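Local coordinates for protein RNA-dependent RNA Polymerase (Bombyx mori cytoplasmic polyhedrosis virus, PDB 6TZ0) that synthesises RNA on an RNA template during viral transcription and genome replication, adding ribonucleotides to a growing strand and releasing diphosphate, at residues Asp918-Glu923 against Lys985-Gln990; Val442-Asn447 against Lys979-Thr984. All blocks are in the same frame, centred on the assembly; numbering follows the deposited sequence.

Contact 1: Asp918-Glu923 against Lys985-Gln990; sequences DEVKKE and KETTVQ
The flat amide of Q990 meets K921 at its oxygen end, with OE1 3.3 Å from K921 CE, while NE2 is the end farther from the lysine. K921 NZ stands 4.1 Å from Q990 OE1, a proximity of charge and dipole rather than a bond. Each side chain leaves with CG anti to the backbone N (chi1 180° for K921 and -179° for Q990), and the two run side by side on the face of the ribbon that also carries E919 and T988. The other face carries V920 and V989, whose methyls only graze each other, with T987 and D918 at the two ends; the V920 and T987 side chains cross obliquely, V920 CG1 lying 3.5 Å from T987 OG1, and V989 CG1 lies 3.8 Å from D918 CB.

Between the faces, strands 919-921 and 988-990 form a two-stranded antiparallel ribbon. E919 with Q990 and K921 with T988 are hydrogen-bonded pairs flanking the non-hydrogen-bonded pair V920–V989. Each bonded pair closes both ways: the bond from Q990 N to E919 O is 2.8 Å, and the one from T988 N to K921 O is 3.2 Å. Beyond the last bridge, K922 CG packs on T987 CG2 at 3.8 Å. Bends in the K922 chain bring NZ back above the carbonyl plane of V920, where it bonds to that residue's O.

All the touching residues are exposed, and four main-chain bonds supply the specific links. The chemistry is thus that of a surface beta ribbon in the C-terminal region, joined through its backbone, with side chains adding apolar and weakly polar contacts along its flanks.

Contact 2: Val442-Asn447 against Lys979-Thr984; sequences VAAWSN and KSAMAT
W445 and M982 form a single antiparallel bridge, and the contact centres on this hydrogen-bonded pair. The amide of W445 gives a nearly straight bond to M982 O, 2.7 Å from its N, and M982 N returns a more bent one to W445 O. M982 lies over the carbonyl it binds: its chain turns at chi3 (-71°), so that CE comes 3.4 Å from W445 O, with W445 CB on the fringe of the same methyl. The backbone of T984 belongs to this tight region too, approaching the indole obliquely with its C 3.5 Å from W445 CD1 and its O 3.4 Å from W445 CB, while M982 O lies at the ring edge, near its plane. Just along the strand, A444 CB and A981 CB touch at 4.2 Å, and A444, S446, A981 and M982 are all buried.

On the far side of the bridge from T984, S446 OG, anti to its backbone N (chi1 -178°), points at S980 O; the bond is modelled very short, so its length is doubtful. S446 OG also bonds to S448 N, whereas S980 OG turns to K976 O and S448 OG. V451 of helix 449-455 packs against S446, S980 and A981.

The open side lies at A983, which is exposed and points its CB away from the strand, and at the remainder of the indole, partly exposed with K435 and K985 against it.

Chemically, then, a loop of the C-terminal region adds one bridge to the edge of the 434-437/442-446 hairpin in the central polymerase domain; W445 N and O pair with M982 O and N, S446 OG with S980 O, and the indole meets backbone obliquely and at its edge, with one side of the contact reaching solvent.

How the contacts relate
From the N terminus, the chain first lays down 442-447, in the central polymerase domain, then 918-923, and later 979-984 and 985-990 in immediate succession. Contact 2 closes a loop of 531 residues; contact 1 closes one of 61, rich in helix and without strand. The segments alternate, so the two loops cross. Their centres are 13 Å apart and they meet directly: E923 O probably accepts a hydrogen bond from A983 N, M982 SD packs against both K922 CG and T987 CG2, and K985 CB rests on W445 CD2. Together they join the C-terminal ribbon, through the loop after helix 973-979, to the polymerase-domain hairpin.

Contact 1: Asp918-Glu923 against Lys985-Gln990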
loop_
_atom_site.group_PDB
_atom_site.type_symbol
_atom_site.label_atom_id
_atom_site.label_comp_id
_atom_site.label_asym_id
_atom_site.label_seq_id
_atom_site.Cartn_x
_atom_site.Cartn_y
_atom_site.Cartn_z
ATOM N N ASP A 918 -27.379 -11.370 -10.155
ATOM C CA ASP A 918 -27.409 -9.946 -10.446
ATOM C C ASP A 918 -26.012 -9.446 -10.793
ATOM O O ASP A 918 -25.007 -9.954 -10.293
ATOM C CB ASP A 918 -27.998 -9.167 -9.269
ATOM C CG ASP A 918 -27.335 -9.500 -7.946
ATOM O OD1 ASP A 918 -26.514 -10.438 -7.889
ATOM O OD2 ASP A 918 -27.643 -8.815 -6.950
ATOM N N GLU A 919 -25.953 -8.456 -11.673
ATOM C CA GLU A 919 -24.691 -7.983 -12.220
ATOM C C GLU A 919 -24.704 -6.465 -12.261
ATOM O O GLU A 919 -25.635 -5.864 -12.806
ATOM C CB GLU A 919 -24.464 -8.559 -13.623
ATOM C CG GLU A 919 -23.115 -8.238 -14.239
ATOM C CD GLU A 919 -21.966 -8.962 -13.562
ATOM O OE1 GLU A 919 -22.196 -10.041 -12.980
ATOM O OE2 GLU A 919 -20.826 -8.452 -13.626
ATOM N N VAL A 920 -23.675 -5.853 -11.678
ATOM C CA VAL A 920 -23.515 -4.406 -11.749
ATOM C C VAL A 920 -23.165 -4.029 -13.182
ATOM O O VAL A 920 -22.144 -4.467 -13.723
ATOM C CB VAL A 920 -22.438 -3.925 -10.771
ATOM C CG1 VAL A 920 -22.228 -2.433 -10.916
ATOM C CG2 VAL A 920 -22.817 -4.284 -9.347
ATOM N N LYS A 921 -24.014 -3.223 -13.805
ATOM C CA LYS A 921 -23.848 -2.857 -15.203
ATOM C C LYS A 921 -23.246 -1.463 -15.312
ATOM O O LYS A 921 -23.777 -0.502 -14.747
ATOM C CB LYS A 921 -25.183 -2.916 -15.943
ATOM C CG LYS A 921 -25.085 -2.539 -17.408
ATOM C CD LYS A 921 -24.176 -3.486 -18.159
ATOM C CE LYS A 921 -24.800 -4.855 -18.286
ATOM N NZ LYS A 921 -23.956 -5.772 -19.095
ATOM N N LYS A 922 -22.145 -1.362 -16.045
ATOM C CA LYS A 922 -21.458 -0.103 -16.291
ATOM C C LYS A 922 -21.848 0.412 -17.666
ATOM O O LYS A 922 -22.071 -0.375 -18.592
ATOM C CB LYS A 922 -19.937 -0.276 -16.209
ATOM C CG LYS A 922 -19.331 -0.125 -14.817
ATOM C CD LYS A 922 -19.611 -1.306 -13.903
ATOM C CE LYS A 922 -18.884 -2.555 -14.358
ATOM N NZ LYS A 922 -19.136 -3.688 -13.432
ATOM N N GLU A 923 -21.936 1.731 -17.799
ATOM C CA GLU A 923 -22.303 2.360 -19.061
ATOM C C GLU A 923 -21.016 2.835 -19.729
ATOM O O GLU A 923 -20.388 3.795 -19.273
ATOM C CB GLU A 923 -23.290 3.500 -18.826
ATOM C CG GLU A 923 -24.087 3.885 -20.056
ATOM C CD GLU A 923 -23.410 4.942 -20.881
ATOM O OE1 GLU A 923 -22.736 5.799 -20.283
ATOM O OE2 GLU A 923 -23.540 4.910 -22.123
ATOM N N LYS A 985 -21.229 8.462 -13.997
ATOM C CA LYS A 985 -20.756 8.198 -12.646
ATOM C C LYS A 985 -21.624 7.218 -11.870
ATOM O O LYS A 985 -21.256 6.856 -10.748
ATOM C CB LYS A 985 -20.647 9.504 -11.855
ATOM C CG LYS A 985 -21.973 10.179 -11.577
ATOM C CD LYS A 985 -21.768 11.493 -10.841
ATOM C CE LYS A 985 -23.086 12.208 -10.587
ATOM N NZ LYS A 985 -23.944 11.485 -9.607
ATOM N N GLU A 986 -22.752 6.783 -12.421
ATOM C CA GLU A 986 -23.617 5.835 -11.738
ATOM C C GLU A 986 -23.724 4.530 -12.518
ATOM O O GLU A 986 -23.618 4.503 -13.747
ATOM C CB GLU A 986 -25.011 6.428 -11.504
ATOM C CG GLU A 986 -25.856 6.649 -12.753
ATOM C CD GLU A 986 -25.666 8.023 -13.368
ATOM O OE1 GLU A 986 -24.692 8.714 -13.011
ATOM O OE2 GLU A 986 -26.499 8.414 -14.212
ATOM N N THR A 987 -23.911 3.437 -11.779
ATOM C CA THR A 987 -24.078 2.106 -12.340
ATOM C C THR A 987 -25.382 1.499 -11.844
ATOM O O THR A 987 -25.875 1.843 -10.767
ATOM C CB THR A 987 -22.918 1.172 -11.963
ATOM O OG1 THR A 987 -22.871 1.018 -10.541
ATOM C CG2 THR A 987 -21.591 1.724 -12.453
ATOM N N THR A 988 -25.932 0.584 -12.639
ATOM C CA THR A 988 -27.196 -0.067 -12.335
ATOM C C THR A 988 -26.987 -1.562 -12.140
ATOM O O THR A 988 -26.019 -2.140 -12.638
ATOM C CB THR A 988 -28.222 0.163 -13.448
ATOM O OG1 THR A 988 -27.739 -0.415 -14.667
ATOM C CG2 THR A 988 -28.452 1.649 -13.659
ATOM N N VAL A 989 -27.909 -2.182 -11.411
ATOM C CA VAL A 989 -27.871 -3.618 -11.158
ATOM C C VAL A 989 -28.880 -4.304 -12.066
ATOM O O VAL A 989 -30.078 -4.006 -12.018
ATOM C CB VAL A 989 -28.157 -3.931 -9.684
ATOM C CG1 VAL A 989 -28.298 -5.425 -9.483
ATOM C CG2 VAL A 989 -27.046 -3.385 -8.811
ATOM N N GLN A 990 -28.398 -5.229 -12.890
ATOM C CA GLN A 990 -29.233 -5.999 -13.798
ATOM C C GLN A 990 -29.321 -7.438 -13.311
ATOM O O GLN A 990 -28.296 -8.114 -13.174
ATOM C CB GLN A 990 -28.670 -5.961 -15.218
ATOM C CG GLN A 990 -29.498 -6.724 -16.227
ATOM C CD GLN A 990 -28.916 -6.656 -17.621
ATOM O OE1 GLN A 990 -27.867 -6.052 -17.838
ATOM N NE2 GLN A 990 -29.593 -7.280 -18.575
#

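Contact 2: Val442-Asn447 against Lys979-Thr984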
loop_
_atom_site.group_PDB
_atom_site.type_symbol
_atom_site.label_atom_id
_atom_site.label_comp_id
_atom_site.label_asym_id
_atom_site.label_seq_id
_atom_site.Cartn_x
_atom_site.Cartn_y
_atom_site.Cartn_z
ATOM N N VAL A 442 -15.047 16.431 -20.697
ATOM C CA VAL A 442 -14.814 15.234 -19.901
ATOM C C VAL A 442 -14.602 14.039 -20.818
ATOM O O VAL A 442 -15.174 13.953 -21.914
ATOM C CB VAL A 442 -15.970 15.000 -18.913
ATOM C CG1 VAL A 442 -16.023 16.129 -17.905
ATOM C CG2 VAL A 442 -17.291 14.905 -19.639
ATOM N N ALA A 443 -13.737 13.125 -20.388
ATOM C CA ALA A 443 -13.406 11.948 -21.171
ATOM C C ALA A 443 -14.051 10.687 -20.617
ATOM O O ALA A 443 -14.729 9.967 -21.354
ATOM C CB ALA A 443 -11.885 11.780 -21.248
ATOM N N ALA A 444 -13.865 10.408 -19.329
ATOM C CA ALA A 444 -14.444 9.219 -18.725
ATOM C C ALA A 444 -14.638 9.442 -17.233
ATOM O O ALA A 444 -14.190 10.439 -16.663
ATOM C CB ALA A 444 -13.570 7.987 -18.977
ATOM N N TRP A 445 -15.345 8.503 -16.613
ATOM C CA TRP A 445 -15.387 8.339 -15.167
ATOM C C TRP A 445 -14.705 7.021 -14.851
ATOM O O TRP A 445 -15.137 5.969 -15.333
ATOM C CB TRP A 445 -16.824 8.334 -14.647
ATOM C CG TRP A 445 -17.506 9.656 -14.691
ATOM C CD1 TRP A 445 -18.227 10.169 -15.726
ATOM C CD2 TRP A 445 -17.589 10.609 -13.633
ATOM N NE1 TRP A 445 -18.730 11.396 -15.389
ATOM C CE2 TRP A 445 -18.353 11.691 -14.107
ATOM C CE3 TRP A 445 -17.082 10.660 -12.333
ATOM C CZ2 TRP A 445 -18.622 12.813 -13.329
ATOM C CZ3 TRP A 445 -17.350 11.774 -11.561
ATOM C CH2 TRP A 445 -18.113 12.835 -12.062
ATOM N N SER A 446 -13.644 7.071 -14.052
ATOM C CA SER A 446 -12.881 5.869 -13.766
ATOM C C SER A 446 -12.134 6.047 -12.456
ATOM O O SER A 446 -11.950 7.162 -11.966
ATOM C CB SER A 446 -11.905 5.548 -14.898
ATOM O OG SER A 446 -11.200 4.354 -14.622
ATOM N N ASN A 447 -11.698 4.923 -11.900
ATOM C CA ASN A 447 -10.846 4.912 -10.725
ATOM C C ASN A 447 -9.542 4.165 -10.947
ATOM O O ASN A 447 -8.788 3.969 -9.989
ATOM C CB ASN A 447 -11.595 4.316 -9.526
ATOM C CG ASN A 447 -12.170 2.940 -9.807
ATOM O OD1 ASN A 447 -12.012 2.384 -10.892
ATOM N ND2 ASN A 447 -12.826 2.371 -8.807
ATOM N N LYS A 979 -12.506 -2.115 -19.935
ATOM C CA LYS A 979 -13.114 -2.612 -18.705
ATOM C C LYS A 979 -13.276 -1.497 -17.685
ATOM O O LYS A 979 -14.361 -1.312 -17.125
ATOM C CB LYS A 979 -12.291 -3.751 -18.100
ATOM C CG LYS A 979 -12.213 -4.999 -18.942
ATOM C CD LYS A 979 -13.561 -5.642 -19.152
ATOM C CE LYS A 979 -13.405 -6.932 -19.936
ATOM N NZ LYS A 979 -12.975 -6.660 -21.340
ATOM N N SER A 980 -12.214 -0.740 -17.430
ATOM C CA SER A 980 -12.238 0.124 -16.259
ATOM C C SER A 980 -12.667 1.563 -16.538
ATOM O O SER A 980 -12.370 2.438 -15.722
ATOM C CB SER A 980 -10.866 0.113 -15.584
ATOM O OG SER A 980 -9.875 0.629 -16.446
ATOM N N ALA A 981 -13.371 1.840 -17.632
ATOM C CA ALA A 981 -13.824 3.196 -17.912
ATOM C C ALA A 981 -15.335 3.253 -18.101
ATOM O O ALA A 981 -15.961 2.302 -18.578
ATOM C CB ALA A 981 -13.134 3.767 -19.150
ATOM N N MET A 982 -15.915 4.394 -17.727
ATOM C CA MET A 982 -17.349 4.630 -17.812
ATOM C C MET A 982 -17.603 6.003 -18.409
ATOM O O MET A 982 -16.778 6.910 -18.284
ATOM C CB MET A 982 -18.015 4.573 -16.444
ATOM C CG MET A 982 -18.002 3.225 -15.787
ATOM S SD MET A 982 -18.702 3.387 -14.148
ATOM C CE MET A 982 -17.364 4.281 -13.390
ATOM N N ALA A 983 -18.762 6.157 -19.044
ATOM C CA ALA A 983 -19.186 7.456 -19.545
ATOM C C ALA A 983 -20.101 8.194 -18.581
ATOM O O ALA A 983 -20.526 9.312 -18.889
ATOM C CB ALA A 983 -19.885 7.305 -20.899
ATOM N N THR A 984 -20.410 7.605 -17.429
ATOM C CA THR A 984 -21.214 8.253 -16.407
ATOM C C THR A 984 -20.713 7.816 -15.039
ATOM O O THR A 984 -19.882 6.913 -14.918
ATOM C CB THR A 984 -22.699 7.929 -16.566
ATOM O OG1 THR A 984 -23.452 8.659 -15.591
ATOM C CG2 THR A 984 -22.936 6.442 -16.389
#